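Local coordinates for protein L,D-transpeptidase (Mycobacterium tuberculosis, PDB 4K73) that is a probable L,D-transpeptidase of cell-wall biogenesis that may attach proteins to peptidoglycan but cannot form 3->3 cross-links from tetrapeptide stems, at residues Y37-A42 with H73-A78. Sequence-based numbering, arbitrary orientation.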
loop_
_atom_site.group_PDB
_atom_site.type_symbol
_atom_site.label_atom_id
_atom_site.label_comp_id
_atom_site.label_asym_id
_atom_site.label_seq_id
_atom_site.Cartn_x
_atom_site.Cartn_y
_atom_site.Cartn_z
ATOM N N TYR A 37 17.417 22.379 -17.649
ATOM C CA TYR A 37 16.162 21.649 -17.433
ATOM C C TYR A 37 16.360 20.196 -16.983
ATOM O O TYR A 37 15.495 19.355 -17.225
ATOM C CB TYR A 37 15.277 21.712 -18.700
ATOM C CG TYR A 37 15.980 21.392 -19.993
ATOM C CD1 TYR A 37 16.132 20.076 -20.436
ATOM C CD2 TYR A 37 16.501 22.418 -20.792
ATOM C CE1 TYR A 37 16.777 19.788 -21.641
ATOM C CE2 TYR A 37 17.152 22.129 -21.986
ATOM C CZ TYR A 37 17.278 20.809 -22.403
ATOM O OH TYR A 37 17.920 20.538 -23.580
ATOM N N GLY A 38 17.485 19.902 -16.341
ATOM C CA GLY A 38 17.753 18.569 -15.793
ATOM C C GLY A 38 16.686 18.106 -14.784
ATOM O O GLY A 38 16.454 16.891 -14.632
ATOM N N PHE A 39 16.035 19.045 -14.084
ATOM C CA PHE A 39 14.966 18.639 -13.138
ATOM C C PHE A 39 13.528 18.804 -13.672
ATOM O O PHE A 39 12.541 18.720 -12.875
ATOM C CB PHE A 39 15.155 19.274 -11.757
ATOM C CG PHE A 39 16.548 19.183 -11.206
ATOM C CD1 PHE A 39 17.333 18.052 -11.368
ATOM C CD2 PHE A 39 17.074 20.239 -10.478
ATOM C CE1 PHE A 39 18.615 17.987 -10.862
ATOM C CE2 PHE A 39 18.337 20.171 -9.952
ATOM C CZ PHE A 39 19.116 19.042 -10.139
ATOM N N ALA A 40 13.365 18.954 -15.003
ATOM C CA ALA A 40 12.038 19.015 -15.582
ATOM C C ALA A 40 11.225 17.792 -15.175
ATOM O O ALA A 40 11.695 16.641 -15.295
ATOM C CB ALA A 40 12.074 19.147 -17.090
ATOM N N VAL A 41 10.016 18.075 -14.709
ATOM C CA VAL A 41 9.067 17.061 -14.258
ATOM C C VAL A 41 8.076 16.753 -15.374
ATOM O O VAL A 41 7.388 17.642 -15.847
ATOM C CB VAL A 41 8.318 17.559 -13.014
ATOM C CG1 VAL A 41 7.181 16.633 -12.632
ATOM C CG2 VAL A 41 9.307 17.672 -11.880
ATOM N N ALA A 42 8.026 15.505 -15.756
ATOM C CA ALA A 42 7.115 15.084 -16.821
ATOM C C ALA A 42 5.717 14.911 -16.224
ATOM O O ALA A 42 4.717 15.395 -16.780
ATOM C CB ALA A 42 7.614 13.818 -17.432
ATOM N N HIS A 73 19.540 15.998 -4.091
ATOM C CA HIS A 73 19.002 16.934 -3.100
ATOM C C HIS A 73 18.509 18.193 -3.781
ATOM O O HIS A 73 17.479 18.726 -3.407
ATOM C CB HIS A 73 19.976 17.275 -1.979
ATOM C CG HIS A 73 20.264 16.099 -1.108
ATOM N ND1 HIS A 73 19.266 15.288 -0.605
ATOM C CD2 HIS A 73 21.426 15.578 -0.683
ATOM C CE1 HIS A 73 19.815 14.327 0.109
ATOM N NE2 HIS A 73 21.118 14.482 0.074
ATOM N N ALA A 74 19.229 18.654 -4.796
ATOM C CA ALA A 74 18.765 19.802 -5.536
ATOM C C ALA A 74 17.450 19.463 -6.261
ATOM O O ALA A 74 16.531 20.306 -6.340
ATOM C CB ALA A 74 19.845 20.269 -6.511
ATOM N N ALA A 75 17.344 18.263 -6.806
ATOM C CA ALA A 75 16.092 17.884 -7.448
ATOM C C ALA A 75 14.918 17.859 -6.457
ATOM O O ALA A 75 13.835 18.336 -6.746
ATOM C CB ALA A 75 16.202 16.554 -8.197
ATOM N N GLU A 76 15.156 17.268 -5.296
ATOM C CA GLU A 76 14.156 17.221 -4.223
ATOM C C GLU A 76 13.675 18.613 -3.870
ATOM O O GLU A 76 12.489 18.820 -3.600
ATOM C CB GLU A 76 14.737 16.541 -2.974
ATOM C CG GLU A 76 14.890 15.038 -3.153
ATOM C CD GLU A 76 15.826 14.383 -2.151
ATOM O OE1 GLU A 76 16.246 15.082 -1.160
ATOM O OE2 GLU A 76 16.189 13.216 -2.358
ATOM N N ARG A 77 14.599 19.564 -3.825
ATOM C CA ARG A 77 14.192 20.934 -3.518
ATOM C C ARG A 77 13.377 21.532 -4.661
ATOM O O ARG A 77 12.401 22.275 -4.406
ATOM C CB ARG A 77 15.370 21.825 -3.163
ATOM C CG ARG A 77 16.174 21.298 -1.981
ATOM C CD ARG A 77 17.094 22.405 -1.494
ATOM N NE ARG A 77 18.189 22.703 -2.451
ATOM C CZ ARG A 77 19.356 22.087 -2.497
ATOM N NH1 ARG A 77 19.641 21.065 -1.682
ATOM N NH2 ARG A 77 20.266 22.454 -3.425
ATOM N N ALA A 78 13.746 21.228 -5.908
ATOM C CA ALA A 78 13.038 21.702 -7.099
ATOM C C ALA A 78 11.608 21.183 -7.125
ATOM O O ALA A 78 10.749 21.874 -7.635
ATOM C CB ALA A 78 13.762 21.258 -8.372
#
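The phenyl ring of Phe39 lies with one face against Ala75, whose CA sits 3.8 Å above the ring plane over its centre, while the methyls of Ala74 and Ala78 approach obliquely. A CH-pi contact results: Ala75 CB is 3.9 Å from the Phe39 ring centroid, 20° off the ring normal. In this bacterial Ig-like domain, a beta-sandwich, the contact joins the turn leading into the outermost strand 41-45 to the short helix 72-78. Alanine suits all three helix positions, since a side chain of one carbon lets the ring settle close to the helix backbone; the ring carbon CE2 of Phe39 comes within 3.8 Å of Ala75 N as well as of Ala74 CB. On the same side of the ring but nearer its attachment, Phe39 CD2 meets Ala78 CB at 4.1 Å. Phe39 reaches the helix because its CG stands beside the backbone N and anti to the carbonyl carbon (chi1 -47°). It occupies the third position of a type I turn from Tyr37 to Ala40, closed by a backbone hydrogen bond from Ala40 N to Tyr37 O; Gly38, without a side chain, takes the exposed second position with ordinary type I angles. Ile66 touches both Phe39 and Ala75, and Ala75, the buried member of the contact, also meets Phe62 of strand 58-62 and Trp93 of strand 89-93. A polar pair three residues apart lies on the same helix: Glu76 accepts from His73 through OE1 and from Trp93 through OE2. Glu76 OE1 lies 3.1 Å from His73 ND1, close to the imidazole plane, while ND1 comes to OE1 from 42° out of the carboxylate plane.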